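Local coordinates for CRISPR system Cmr subunit Cmr6 (Pyrococcus furiosus, PDB 4W8V), which caps, together with Cmr1, the elongated type III-B Cmr ribonucleoprotein complex, which carries crRNA and serves CRISPR immunity against mobile genetic elements, at residues E36-I39 with R40-N44; T83-D86 with A87-G91; I125-E128 with L129-I132; I148-A151 with E152-A155; N179-P183 with G184-D188. All blocks are in the same frame, centred on the assembly; numbering follows the deposited sequence.

Contact 1 of 5, residues E36-I39 with R40-N44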
loop_
_atom_site.group_PDB
_atom_site.type_symbol
_atom_site.label_atom_id
_atom_site.label_comp_id
_atom_site.label_asym_id
_atom_site.label_seq_id
_atom_site.Cartn_x
_atom_site.Cartn_y
_atom_site.Cartn_z
ATOM N N GLU A 36 21.912 0.347 -0.475
ATOM C CA GLU A 36 20.849 -0.082 -1.371
ATOM C C GLU A 36 21.381 -0.594 -2.698
ATOM O O GLU A 36 20.840 -1.564 -3.249
ATOM C CB GLU A 36 19.833 1.045 -1.653
ATOM C CG GLU A 36 18.997 1.457 -0.457
ATOM C CD GLU A 36 18.192 2.754 -0.734
ATOM O OE1 GLU A 36 18.806 3.758 -1.155
ATOM O OE2 GLU A 36 16.961 2.754 -0.529
ATOM N N THR A 37 22.402 0.072 -3.225
ATOM C CA THR A 37 23.045 -0.366 -4.457
ATOM C C THR A 37 23.772 -1.706 -4.239
ATOM O O THR A 37 23.746 -2.606 -5.088
ATOM C CB THR A 37 24.046 0.676 -4.948
ATOM O OG1 THR A 37 23.360 1.900 -5.256
ATOM C CG2 THR A 37 24.767 0.182 -6.184
ATOM N N SER A 38 24.396 -1.851 -3.084
ATOM C CA SER A 38 25.126 -3.099 -2.785
ATOM C C SER A 38 24.205 -4.325 -2.801
ATOM O O SER A 38 24.414 -5.265 -3.562
ATOM C CB SER A 38 25.831 -2.990 -1.437
ATOM O OG SER A 38 26.892 -2.064 -1.524
ATOM N N ILE A 39 23.189 -4.321 -1.955
ATOM C CA ILE A 39 22.188 -5.379 -1.961
ATOM C C ILE A 39 21.588 -5.611 -3.351
ATOM O O ILE A 39 21.498 -6.744 -3.804
ATOM C CB ILE A 39 21.043 -5.059 -0.970
ATOM C CG1 ILE A 39 21.615 -4.904 0.448
ATOM C CG2 ILE A 39 19.966 -6.151 -1.024
ATOM C CD1 ILE A 39 21.770 -6.224 1.190
ATOM N N ARG A 40 21.199 -4.539 -4.041
ATOM C CA ARG A 40 20.462 -4.716 -5.294
ATOM C C ARG A 40 21.334 -5.337 -6.393
ATOM O O ARG A 40 20.914 -6.261 -7.080
ATOM C CB ARG A 40 19.870 -3.377 -5.779
ATOM C CG ARG A 40 19.008 -3.489 -7.033
ATOM C CD ARG A 40 18.241 -2.183 -7.361
ATOM N NE ARG A 40 19.096 -1.150 -7.926
ATOM C CZ ARG A 40 19.476 -1.120 -9.196
ATOM N NH1 ARG A 40 19.063 -2.052 -10.040
ATOM N NH2 ARG A 40 20.261 -0.147 -9.622
ATOM N N LEU A 41 22.542 -4.824 -6.564
ATOM C CA LEU A 41 23.411 -5.326 -7.621
ATOM C C LEU A 41 23.955 -6.725 -7.290
ATOM O O LEU A 41 23.905 -7.631 -8.119
ATOM C CB LEU A 41 24.571 -4.361 -7.879
ATOM C CG LEU A 41 24.244 -2.935 -8.359
ATOM C CD1 LEU A 41 25.509 -2.224 -8.824
ATOM C CD2 LEU A 41 23.187 -2.915 -9.465
ATOM N N LEU A 42 24.425 -6.899 -6.061
ATOM C CA LEU A 42 25.244 -8.062 -5.700
ATOM C C LEU A 42 24.437 -9.248 -5.185
ATOM O O LEU A 42 24.854 -10.397 -5.317
ATOM C CB LEU A 42 26.279 -7.655 -4.648
ATOM C CG LEU A 42 27.194 -6.469 -4.955
ATOM C CD1 LEU A 42 27.738 -5.883 -3.662
ATOM C CD2 LEU A 42 28.336 -6.868 -5.877
ATOM N N ARG A 43 23.285 -8.966 -4.591
ATOM C CA ARG A 43 22.419 -10.005 -4.058
ATOM C C ARG A 43 21.232 -10.335 -4.961
ATOM O O ARG A 43 20.896 -11.510 -5.160
ATOM C CB ARG A 43 21.903 -9.580 -2.689
ATOM C CG ARG A 43 23.005 -9.317 -1.691
ATOM C CD ARG A 43 23.607 -10.638 -1.208
ATOM N NE ARG A 43 22.628 -11.391 -0.432
ATOM C CZ ARG A 43 22.351 -12.676 -0.613
ATOM N NH1 ARG A 43 22.986 -13.363 -1.548
ATOM N NH2 ARG A 43 21.440 -13.269 0.144
ATOM N N ASN A 44 20.589 -9.300 -5.500
ATOM C CA ASN A 44 19.267 -9.489 -6.087
ATOM C C ASN A 44 19.145 -9.361 -7.612
ATOM O O ASN A 44 18.048 -9.198 -8.121
ATOM C CB ASN A 44 18.298 -8.508 -5.440
ATOM C CG ASN A 44 18.162 -8.724 -3.953
ATOM O OD1 ASN A 44 18.311 -9.844 -3.459
ATOM N ND2 ASN A 44 17.864 -7.643 -3.223
#

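Contact 2 of 5, residues T83-D86 with A87-G91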
loop_
_atom_site.group_PDB
_atom_site.type_symbol
_atom_site.label_atom_id
_atom_site.label_comp_id
_atom_site.label_asym_id
_atom_site.label_seq_id
_atom_site.Cartn_x
_atom_site.Cartn_y
_atom_site.Cartn_z
ATOM N N THR A 83 -12.825 12.865 1.932
ATOM C CA THR A 83 -13.116 13.203 3.313
ATOM C C THR A 83 -12.455 12.229 4.280
ATOM O O THR A 83 -11.826 12.649 5.240
ATOM C CB THR A 83 -14.627 13.215 3.577
ATOM O OG1 THR A 83 -15.230 14.250 2.801
ATOM C CG2 THR A 83 -14.912 13.462 5.046
ATOM N N VAL A 84 -12.611 10.933 4.039
ATOM C CA VAL A 84 -12.040 9.929 4.930
ATOM C C VAL A 84 -10.510 10.009 4.906
ATOM O O VAL A 84 -9.857 9.940 5.942
ATOM C CB VAL A 84 -12.494 8.495 4.548
ATOM C CG1 VAL A 84 -11.837 7.457 5.462
ATOM C CG2 VAL A 84 -14.017 8.373 4.615
ATOM N N GLN A 85 -9.951 10.182 3.712
ATOM C CA GLN A 85 -8.507 10.244 3.519
ATOM C C GLN A 85 -7.928 11.453 4.258
ATOM O O GLN A 85 -7.012 11.311 5.085
ATOM C CB GLN A 85 -8.193 10.287 2.008
ATOM C CG GLN A 85 -6.759 10.568 1.603
ATOM C CD GLN A 85 -6.678 11.194 0.217
ATOM O OE1 GLN A 85 -6.963 12.383 0.045
ATOM N NE2 GLN A 85 -6.319 10.402 -0.774
ATOM N N ASP A 86 -8.492 12.635 4.002
ATOM C CA ASP A 86 -8.030 13.865 4.657
ATOM C C ASP A 86 -8.166 13.777 6.163
ATOM O O ASP A 86 -7.324 14.304 6.889
ATOM C CB ASP A 86 -8.802 15.089 4.144
ATOM C CG ASP A 86 -8.386 15.496 2.751
ATOM O OD1 ASP A 86 -7.400 14.933 2.233
ATOM O OD2 ASP A 86 -9.033 16.399 2.171
ATOM N N ALA A 87 -9.225 13.119 6.632
ATOM C CA ALA A 87 -9.466 12.980 8.063
ATOM C C ALA A 87 -8.396 12.136 8.726
ATOM O O ALA A 87 -7.807 12.540 9.720
ATOM C CB ALA A 87 -10.824 12.376 8.317
ATOM N N PHE A 88 -8.145 10.952 8.185
ATOM C CA PHE A 88 -7.138 10.100 8.780
ATOM C C PHE A 88 -5.736 10.709 8.687
ATOM O O PHE A 88 -4.953 10.602 9.626
ATOM C CB PHE A 88 -7.160 8.729 8.127
ATOM C CG PHE A 88 -8.069 7.747 8.811
ATOM C CD1 PHE A 88 -7.609 6.990 9.882
ATOM C CD2 PHE A 88 -9.369 7.561 8.377
ATOM C CE1 PHE A 88 -8.429 6.077 10.520
ATOM C CE2 PHE A 88 -10.192 6.639 9.010
ATOM C CZ PHE A 88 -9.718 5.900 10.086
ATOM N N MET A 89 -5.427 11.360 7.570
ATOM C CA MET A 89 -4.061 11.803 7.327
ATOM C C MET A 89 -3.740 13.211 7.858
ATOM O O MET A 89 -2.585 13.489 8.207
ATOM C CB MET A 89 -3.749 11.732 5.827
ATOM C CG MET A 89 -3.859 10.318 5.242
ATOM S SD MET A 89 -3.255 10.146 3.539
ATOM C CE MET A 89 -1.490 10.293 3.824
ATOM N N LYS A 90 -4.740 14.084 7.928
ATOM C CA LYS A 90 -4.505 15.484 8.279
ATOM C C LYS A 90 -5.220 15.917 9.556
ATOM O O LYS A 90 -4.708 16.743 10.312
ATOM C CB LYS A 90 -4.932 16.396 7.120
ATOM C CG LYS A 90 -4.000 16.349 5.924
ATOM C CD LYS A 90 -4.703 16.785 4.649
ATOM C CE LYS A 90 -5.192 18.221 4.720
ATOM N NZ LYS A 90 -5.893 18.624 3.465
ATOM N N GLY A 91 -6.401 15.361 9.798
ATOM C CA GLY A 91 -7.203 15.776 10.932
ATOM C C GLY A 91 -7.412 14.699 11.972
ATOM O O GLY A 91 -6.542 13.853 12.195
HETATM O O HOH W 1 -8.337 19.035 3.209
#

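Contact 3 of 5, residues I125-E128 with L129-I132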
loop_
_atom_site.group_PDB
_atom_site.type_symbol
_atom_site.label_atom_id
_atom_site.label_comp_id
_atom_site.label_asym_id
_atom_site.label_seq_id
_atom_site.Cartn_x
_atom_site.Cartn_y
_atom_site.Cartn_z
ATOM N N ILE A 125 -13.148 0.177 15.326
ATOM C CA ILE A 125 -12.228 -0.133 14.228
ATOM C C ILE A 125 -11.403 1.094 13.841
ATOM O O ILE A 125 -10.220 0.989 13.506
ATOM C CB ILE A 125 -12.981 -0.651 12.978
ATOM C CG1 ILE A 125 -13.787 -1.904 13.308
ATOM C CG2 ILE A 125 -12.010 -0.966 11.847
ATOM C CD1 ILE A 125 -14.487 -2.494 12.107
ATOM N N ILE A 126 -12.042 2.253 13.885
ATOM C CA ILE A 126 -11.358 3.520 13.685
ATOM C C ILE A 126 -10.170 3.629 14.639
ATOM O O ILE A 126 -9.108 4.124 14.269
ATOM C CB ILE A 126 -12.311 4.709 13.902
ATOM C CG1 ILE A 126 -13.476 4.642 12.916
ATOM C CG2 ILE A 126 -11.571 6.027 13.742
ATOM C CD1 ILE A 126 -13.062 4.886 11.494
ATOM N N ASP A 127 -10.347 3.132 15.860
ATOM C CA ASP A 127 -9.297 3.196 16.870
ATOM C C ASP A 127 -8.138 2.272 16.533
ATOM O O ASP A 127 -6.981 2.639 16.694
ATOM C CB ASP A 127 -9.855 2.852 18.247
ATOM C CG ASP A 127 -10.753 3.934 18.791
ATOM O OD1 ASP A 127 -10.502 5.116 18.479
ATOM O OD2 ASP A 127 -11.706 3.605 19.527
ATOM N N GLU A 128 -8.450 1.073 16.067
ATOM C CA GLU A 128 -7.411 0.125 15.697
ATOM C C GLU A 128 -6.630 0.648 14.500
ATOM O O GLU A 128 -5.423 0.425 14.395
ATOM C CB GLU A 128 -8.010 -1.250 15.404
ATOM C CG GLU A 128 -8.551 -1.960 16.643
ATOM C CD GLU A 128 -8.590 -3.467 16.492
ATOM O OE1 GLU A 128 -9.412 -3.959 15.696
ATOM O OE2 GLU A 128 -7.795 -4.161 17.165
ATOM N N LEU A 129 -7.323 1.361 13.613
ATOM C CA LEU A 129 -6.701 1.929 12.421
ATOM C C LEU A 129 -5.880 3.156 12.782
ATOM O O LEU A 129 -4.824 3.392 12.199
ATOM C CB LEU A 129 -7.752 2.299 11.369
ATOM C CG LEU A 129 -8.510 1.150 10.711
ATOM C CD1 LEU A 129 -9.700 1.661 9.927
ATOM C CD2 LEU A 129 -7.586 0.360 9.806
ATOM N N ILE A 130 -6.379 3.941 13.734
ATOM C CA ILE A 130 -5.589 5.011 14.315
ATOM C C ILE A 130 -4.285 4.432 14.878
ATOM O O ILE A 130 -3.212 4.982 14.664
ATOM C CB ILE A 130 -6.369 5.763 15.414
ATOM C CG1 ILE A 130 -7.442 6.657 14.780
ATOM C CG2 ILE A 130 -5.432 6.623 16.250
ATOM C CD1 ILE A 130 -8.381 7.303 15.781
ATOM N N ARG A 131 -4.372 3.301 15.564
ATOM C CA ARG A 131 -3.178 2.694 16.138
ATOM C C ARG A 131 -2.240 2.100 15.081
ATOM O O ARG A 131 -1.023 2.196 15.210
ATOM C CB ARG A 131 -3.574 1.619 17.150
ATOM C CG ARG A 131 -4.318 2.173 18.352
ATOM C CD ARG A 131 -4.816 1.052 19.226
ATOM N NE ARG A 131 -3.732 0.123 19.506
ATOM C CZ ARG A 131 -3.895 -1.176 19.715
ATOM N NH1 ARG A 131 -5.110 -1.710 19.684
ATOM N NH2 ARG A 131 -2.834 -1.936 19.953
ATOM N N ILE A 132 -2.804 1.491 14.043
ATOM C CA ILE A 132 -1.997 0.856 13.006
ATOM C C ILE A 132 -1.161 1.864 12.224
ATOM O O ILE A 132 0.054 1.688 12.077
ATOM C CB ILE A 132 -2.884 0.052 12.033
ATOM C CG1 ILE A 132 -3.423 -1.202 12.728
ATOM C CG2 ILE A 132 -2.110 -0.350 10.781
ATOM C CD1 ILE A 132 -4.380 -2.015 11.877
#

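Contact 4 of 5, residues I148-A151 with E152-A155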
loop_
_atom_site.group_PDB
_atom_site.type_symbol
_atom_site.label_atom_id
_atom_site.label_comp_id
_atom_site.label_asym_id
_atom_site.label_seq_id
_atom_site.Cartn_x
_atom_site.Cartn_y
_atom_site.Cartn_z
ATOM N N ILE A 148 11.254 -6.987 0.366
ATOM C CA ILE A 148 12.588 -7.204 -0.179
ATOM C C ILE A 148 12.700 -8.500 -1.008
ATOM O O ILE A 148 12.127 -9.517 -0.642
ATOM C CB ILE A 148 13.597 -7.200 0.972
ATOM C CG1 ILE A 148 13.149 -8.196 2.055
ATOM C CG2 ILE A 148 13.693 -5.813 1.583
ATOM C CD1 ILE A 148 13.694 -7.936 3.412
ATOM N N PRO A 149 13.407 -8.440 -2.147
ATOM C CA PRO A 149 13.636 -9.597 -3.001
ATOM C C PRO A 149 14.326 -10.714 -2.225
ATOM O O PRO A 149 15.272 -10.449 -1.494
ATOM C CB PRO A 149 14.552 -9.053 -4.106
ATOM C CG PRO A 149 14.302 -7.621 -4.126
ATOM C CD PRO A 149 14.032 -7.232 -2.707
ATOM N N ILE A 150 13.817 -11.931 -2.354
ATOM C CA ILE A 150 14.424 -13.099 -1.730
ATOM C C ILE A 150 15.376 -13.744 -2.731
ATOM O O ILE A 150 14.964 -14.541 -3.579
ATOM C CB ILE A 150 13.365 -14.099 -1.260
ATOM C CG1 ILE A 150 12.344 -13.356 -0.387
ATOM C CG2 ILE A 150 14.052 -15.264 -0.519
ATOM C CD1 ILE A 150 11.113 -14.140 0.003
ATOM N N ALA A 151 16.642 -13.360 -2.632
ATOM C CA ALA A 151 17.632 -13.679 -3.640
ATOM C C ALA A 151 17.698 -15.177 -3.941
ATOM O O ALA A 151 17.638 -15.572 -5.100
ATOM C CB ALA A 151 18.989 -13.167 -3.201
ATOM N N GLU A 152 17.796 -16.006 -2.901
ATOM C CA GLU A 152 17.945 -17.450 -3.088
ATOM C C GLU A 152 16.786 -18.092 -3.842
ATOM O O GLU A 152 16.973 -19.090 -4.537
ATOM C CB GLU A 152 18.123 -18.164 -1.743
ATOM C CG GLU A 152 17.029 -17.936 -0.720
ATOM C CD GLU A 152 17.255 -16.675 0.108
ATOM O OE1 GLU A 152 18.008 -15.783 -0.346
ATOM O OE2 GLU A 152 16.683 -16.574 1.216
ATOM N N GLU A 153 15.592 -17.522 -3.730
ATOM C CA GLU A 153 14.435 -18.137 -4.370
ATOM C C GLU A 153 14.170 -17.591 -5.755
ATOM O O GLU A 153 13.115 -17.809 -6.322
ATOM C CB GLU A 153 13.208 -17.974 -3.500
ATOM C CG GLU A 153 13.414 -18.551 -2.133
ATOM C CD GLU A 153 12.127 -18.718 -1.402
ATOM O OE1 GLU A 153 11.089 -18.836 -2.089
ATOM O OE2 GLU A 153 12.151 -18.720 -0.153
ATOM N N ILE A 154 15.149 -16.907 -6.314
ATOM C CA ILE A 154 15.030 -16.422 -7.667
ATOM C C ILE A 154 15.647 -17.467 -8.571
ATOM O O ILE A 154 16.861 -17.676 -8.560
ATOM C CB ILE A 154 15.701 -15.043 -7.832
ATOM C CG1 ILE A 154 14.962 -14.016 -6.962
ATOM C CG2 ILE A 154 15.716 -14.636 -9.291
ATOM C CD1 ILE A 154 15.563 -12.612 -6.955
ATOM N N ALA A 155 14.788 -18.144 -9.328
ATOM C CA ALA A 155 15.177 -19.296 -10.133
ATOM C C ALA A 155 16.212 -18.933 -11.188
ATOM O O ALA A 155 17.381 -19.300 -11.078
ATOM C CB ALA A 155 13.952 -19.912 -10.788
HETATM O O HOH W 2 19.172 -17.052 -6.832
#

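Contact 5 of 5, residues N179-P183 with G184-D188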
loop_
_atom_site.group_PDB
_atom_site.type_symbol
_atom_site.label_atom_id
_atom_site.label_comp_id
_atom_site.label_asym_id
_atom_site.label_seq_id
_atom_site.Cartn_x
_atom_site.Cartn_y
_atom_site.Cartn_z
ATOM N N ASN A 179 -9.324 11.818 -17.558
ATOM C CA ASN A 179 -8.104 11.179 -17.992
ATOM C C ASN A 179 -6.954 11.853 -17.276
ATOM O O ASN A 179 -7.138 12.849 -16.581
ATOM C CB ASN A 179 -7.945 11.233 -19.508
ATOM C CG ASN A 179 -7.898 9.847 -20.125
ATOM O OD1 ASN A 179 -7.198 8.959 -19.628
ATOM N ND2 ASN A 179 -8.665 9.646 -21.191
ATOM N N VAL A 180 -5.770 11.292 -17.417
ATOM C CA VAL A 180 -4.647 11.739 -16.625
ATOM C C VAL A 180 -3.436 11.910 -17.523
ATOM O O VAL A 180 -3.162 11.052 -18.356
ATOM C CB VAL A 180 -4.352 10.744 -15.474
ATOM C CG1 VAL A 180 -3.019 10.988 -14.922
ATOM C CG2 VAL A 180 -5.324 10.961 -14.377
ATOM N N PRO A 181 -2.726 13.040 -17.387
ATOM C CA PRO A 181 -3.092 14.205 -16.571
ATOM C C PRO A 181 -4.342 14.890 -17.121
ATOM O O PRO A 181 -4.556 14.812 -18.324
ATOM C CB PRO A 181 -1.872 15.126 -16.693
ATOM C CG PRO A 181 -0.752 14.224 -17.100
ATOM C CD PRO A 181 -1.380 13.179 -17.965
ATOM N N PRO A 182 -5.162 15.502 -16.251
ATOM C CA PRO A 182 -6.379 16.229 -16.649
ATOM C C PRO A 182 -6.058 17.478 -17.486
ATOM O O PRO A 182 -4.930 17.956 -17.432
ATOM C CB PRO A 182 -7.011 16.601 -15.307
ATOM C CG PRO A 182 -5.865 16.619 -14.333
ATOM C CD PRO A 182 -4.920 15.566 -14.799
ATOM N N PRO A 183 -7.035 17.996 -18.260
ATOM C CA PRO A 183 -6.736 19.118 -19.163
ATOM C C PRO A 183 -6.166 20.313 -18.410
ATOM O O PRO A 183 -6.621 20.624 -17.318
ATOM C CB PRO A 183 -8.099 19.450 -19.781
ATOM C CG PRO A 183 -8.907 18.211 -19.614
ATOM C CD PRO A 183 -8.461 17.627 -18.308
ATOM N N GLY A 184 -5.156 20.956 -18.981
ATOM C CA GLY A 184 -4.489 22.061 -18.316
ATOM C C GLY A 184 -3.332 21.637 -17.421
ATOM O O GLY A 184 -2.487 22.462 -17.067
ATOM N N ASP A 185 -3.291 20.355 -17.064
ATOM C CA ASP A 185 -2.271 19.819 -16.163
ATOM C C ASP A 185 -1.331 18.886 -16.942
ATOM O O ASP A 185 -1.601 18.553 -18.095
ATOM C CB ASP A 185 -2.935 19.083 -14.987
ATOM C CG ASP A 185 -2.047 19.014 -13.748
ATOM O OD1 ASP A 185 -0.812 19.133 -13.873
ATOM O OD2 ASP A 185 -2.592 18.840 -12.636
ATOM N N TRP A 186 -0.224 18.477 -16.330
ATOM C CA TRP A 186 0.726 17.632 -17.039
ATOM C C TRP A 186 1.762 17.029 -16.099
ATOM O O TRP A 186 1.735 17.263 -14.892
ATOM C CB TRP A 186 1.428 18.425 -18.159
ATOM C CG TRP A 186 2.067 17.552 -19.212
ATOM C CD1 TRP A 186 3.387 17.507 -19.549
ATOM C CD2 TRP A 186 1.410 16.578 -20.038
ATOM N NE1 TRP A 186 3.597 16.576 -20.543
ATOM C CE2 TRP A 186 2.398 15.993 -20.859
ATOM C CE3 TRP A 186 0.080 16.147 -20.164
ATOM C CZ2 TRP A 186 2.101 15.002 -21.792
ATOM C CZ3 TRP A 186 -0.215 15.167 -21.095
ATOM C CH2 TRP A 186 0.791 14.607 -21.902
ATOM N N TYR A 187 2.663 16.240 -16.674
ATOM C CA TYR A 187 3.819 15.724 -15.969
ATOM C C TYR A 187 4.804 16.847 -15.657
ATOM O O TYR A 187 4.902 17.826 -16.393
ATOM C CB TYR A 187 4.505 14.641 -16.803
ATOM C CG TYR A 187 3.570 13.553 -17.251
ATOM C CD1 TYR A 187 3.276 12.486 -16.418
ATOM C CD2 TYR A 187 2.986 13.589 -18.511
ATOM C CE1 TYR A 187 2.415 11.481 -16.816
ATOM C CE2 TYR A 187 2.111 12.586 -18.921
ATOM C CZ TYR A 187 1.840 11.529 -18.062
ATOM O OH TYR A 187 0.980 10.528 -18.438
ATOM N N ASP A 188 5.537 16.676 -14.562
ATOM C CA ASP A 188 6.600 17.585 -14.195
ATOM C C ASP A 188 7.826 17.236 -15.042
ATOM O O ASP A 188 7.940 16.103 -15.506
ATOM C CB ASP A 188 6.876 17.480 -12.695
ATOM C CG ASP A 188 5.679 17.885 -11.865
ATOM O OD1 ASP A 188 5.082 18.959 -12.159
ATOM O OD2 ASP A 188 5.304 17.128 -10.940
HETATM O O HOH W 3 -3.799 17.699 -19.792
#

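Contact 1 of 5, residues E36-I39 with R40-N44
Ile39 and Asn44 form the tight end of this local contact on helix 34-43. Their side chains run side by side in the same direction, and the CG2 methyl of Ile39 comes to 3.4 Å from ND2 of Asn44. The isoleucine holds CG1 beside its backbone N (chi1 -59°), which leaves CG2 on the far side from that N and places this methyl against the amide. The main chain closes at the same spot. Ile39 O accepts from Arg43 N at 3.0 Å, the donor lying 36° above the carbonyl plane and not on a lone pair. A weak bond of 3.2 Å from Asn44 N reaches the same Ile39 O, a five-residue spacing in keeping with the pi-type widening of residues 40-43. Asn44 is buried and packs on Ala151.

Packing is sparser round the rest of the turn, where Leu41, Leu42 and Arg43 are exposed. Thr37 and Leu41 lie alongside each other, CG2 of Thr37 3.6 Å from CD1 of Leu41. Leu42 offers still less, its CD1 staying 4.1 Å from CB of Ser38. The polar ends turn to other partners: Thr37 OG1 to Ser33 O, Ser38 OG to Val34 O and Glu36 OE1 to Ser33 N. Arg40 sits with CB 3.3 Å from Glu36 O, but its guanidinium leads off to a salt bridge with Glu32 and a bond to Gly46 O. Backbone hydrogen bonds thus hold the turn, which leaves these side-chain polar groups to bind the residues before it and the loop that follows.

Contact 2 of 5, residues T83-D86 with A87-G91
Val84 and Phe88 lie side by side and point the same way, one turn apart on helix 77-90. CG1 of Val84 stands anti to the backbone N (chi1 178°), and from there it reaches one margin of the phenyl ring, 3.8 Å from CD2 of Phe88. The CA-CB torsion of Phe88 is off a staggered position, at chi1 -91°. The CD2 edge of the Phe88 ring also meets Val84 O in plane, at 3.4 Å, while that same oxygen accepts the Phe88 N-H at 3.0 Å.

The next pair is set differently. Gln85 and Met89 cross at a slant, with the CG methylene of Gln85 4.0 Å from the Met89 sulfur, SD. Asp86 and Lys90 are again alongside each other, but OD2 of Asp86 and NZ of Lys90 stay 4.1 Å apart, beyond a salt bridge. A water donates to OD2 and lies beside NZ as well, although the latter separation is so short that its detail is doubtful. Asp86 OD2 has its salt bridge with Lys82, one turn earlier.

At the last turn Asp86 O takes two donors, Lys90 N at 2.8 Å and Gly91 N at 3.2 Å, the second lying in the carbonyl plane. Outward, Val84 and Phe88 both touch Leu67 of helix 52-68, and the Phe88 ring meets Tyr64 with the two planes about 25° apart. Buried valine and phenylalanine on one flank, with exposed methionine and lysine on another, are the pattern of an amphipathic helix, seen here at its C-terminal end within the RAMP-superfamily part of Cmr6.

Contact 3 of 5, residues I125-E128 with L129-I132
Ile125 and Leu129 pack side by side, the CG2 methyl of Ile125 4.0 Å from CD1 of Leu129. Ile126 and Ile130 repeat the one-turn spacing at a slant, with Ile126 CG2 meeting Ile130 CD1 at 4.0 Å. The closer fit is between side chain and backbone: CG1 of Ile130 lies 3.1 Å from Ile126 O. This follows from the torsion that keeps CG1 beside its own backbone N (chi1 -74°), on the side of the preceding turn. The same oxygen accepts the Ile130 N-H at 2.8 Å, and CG1 of Ile132 sits just as near Glu128 O, which bonds Ile132 N. Bonds from Leu129 N to Ile125 O and from Arg131 N to Asp127 O make the alpha-helical i to i+4 hydrogen bonding continuous.

Six of these eight residues are buried, as suits a helix enclosed in the RAMP-superfamily part of Cmr6. Helix 122-133 has Phe88 of helix 77-90 against Ile126 and Leu129, and Leu221 of helix 212-228 also touches Leu129.

Beyond the apolar contacts come the charged groups. OE2 of Glu128 stands 4.4 Å from NH1 of Arg131, well out of the guanidinium plane, so no N-H is aimed at it and only the opposite charges are near. Both groups are fixed by other partners. Glu128 is buried, and both its carboxylate oxygens have lysine partners, OE1 in a salt bridge to Lys217 and OE2 in one to Lys120, while Arg131 is paired through NH2 with Asp211 and through NE with Glu141. Asp127 OD1, 4.1 Å from CD1 of Ile130, is engaged by Lys94.

Contact 4 of 5, residues I148-A151 with E152-A155
Glu152 folds back over Ile150, and its path can be followed outward from the backbone. CB of Glu152 stands 3.7 Å from the carbonyl C of Ala151. CG takes the crowded position between the backbone N and the carbonyl carbon (chi1 56°), which swings it toward the preceding residues until it is 4.0 Å from CG2 of Ile150. A bend at chi2, -86°, then turns the carboxylate back toward Ile150 and Ala151. At the tip the two oxygens part: OE2 of Glu152 lies 3.4 Å from the same Ile150 CG2, and OE1 comes to 3.6 Å from Ala151 N, a proximity rather than a bond.

Glu153 approaches that methyl too, with its CG 3.7 Å from Ile150 CG2. Its own carboxylate runs on to Lys18, a salt bridge through OE2, and to Tyr245 OH, a hydrogen bond through OE1.

Under these side chains the chain winds tightly. Glu153 N donates to Ile150 O at 3.1 Å, and Ile154 N donates to Ala151 O at the same length, 3.1 Å. These three-residue steps are of the 3-10 kind, and the second donor rises 53° above the carbonyl plane. A water donating to Ala151 O at 2.7 Å, and also to Ile154 O, links the ends of this bend. Ile154 packs on Pro202 of strand 202-209, so the turn that follows strand 143-149 stays against the neighbouring strand. The Ile150 CG2 methyl thus meets the carboxylate end of Glu152 and the CG methylene of Glu153. The Glu152 oxygen gains no polar bond from that methyl, whereas the charge of Glu153 is probably balanced by Lys18.

Contact 5 of 5, residues N179-P183 with G184-D188
The chain doubles back through a type II beta turn from Pro182 to Asp185, closed by Asp185 N donating to Pro182 O at 2.9 Å, and residues 180-183 and 184-187 run 144° apart. Gly184 has a positive phi of 88°, the backbone feature of this position in a type II turn and one that glycine readily adopts. This turn belongs to the long loop between strands 161-165 and 192-197.

Pro181, entered through a cis peptide bond, packs against the returning chain. Its CG lies over one face of the Tyr187 ring, a CH-pi contact 3.9 Å from the centroid and 16° off the ring normal. The same CG is 3.7 Å from CE3 of Trp186, whose ring it meets obliquely. The two aromatics also touch each other: Tyr187 CD2 stands 3.4 Å above the Trp186 plane, over its centre. Pro182 and Asp185 lie alongside, with CG of the proline 3.9 Å from CB of the aspartate. From the same long loop, His168 touches Pro182, Asp185 and Tyr187, and its ND1 is hydrogen-bonded to Trp186 O. Asp185 OD1 accepts Trp186 N on its anti side, at 2.6 Å.

In the fold
Contact 3 is the buried one; contacts 2 and 4 are partly buried, and contacts 1 and 5 lie at the surface. Contacts 2 and 3 join directly through helices 77-90 and 122-133, their centres about 13 Å apart. Contacts 1 and 4 form a second pair, about 12 Å between centres, where Asn44 meets Pro149. These pairs sit on opposite sides of the chain's centre. Contact 5 touches none of the others. Contacts 1 to 3 rest mainly on four-residue helical bonds, with a five-residue bond at the ends of contacts 1 and 2; three-residue bonds govern contact 4, and proline-aromatic packing round a beta turn contact 5. Several salt bridges to other parts of the chain surround contact 3.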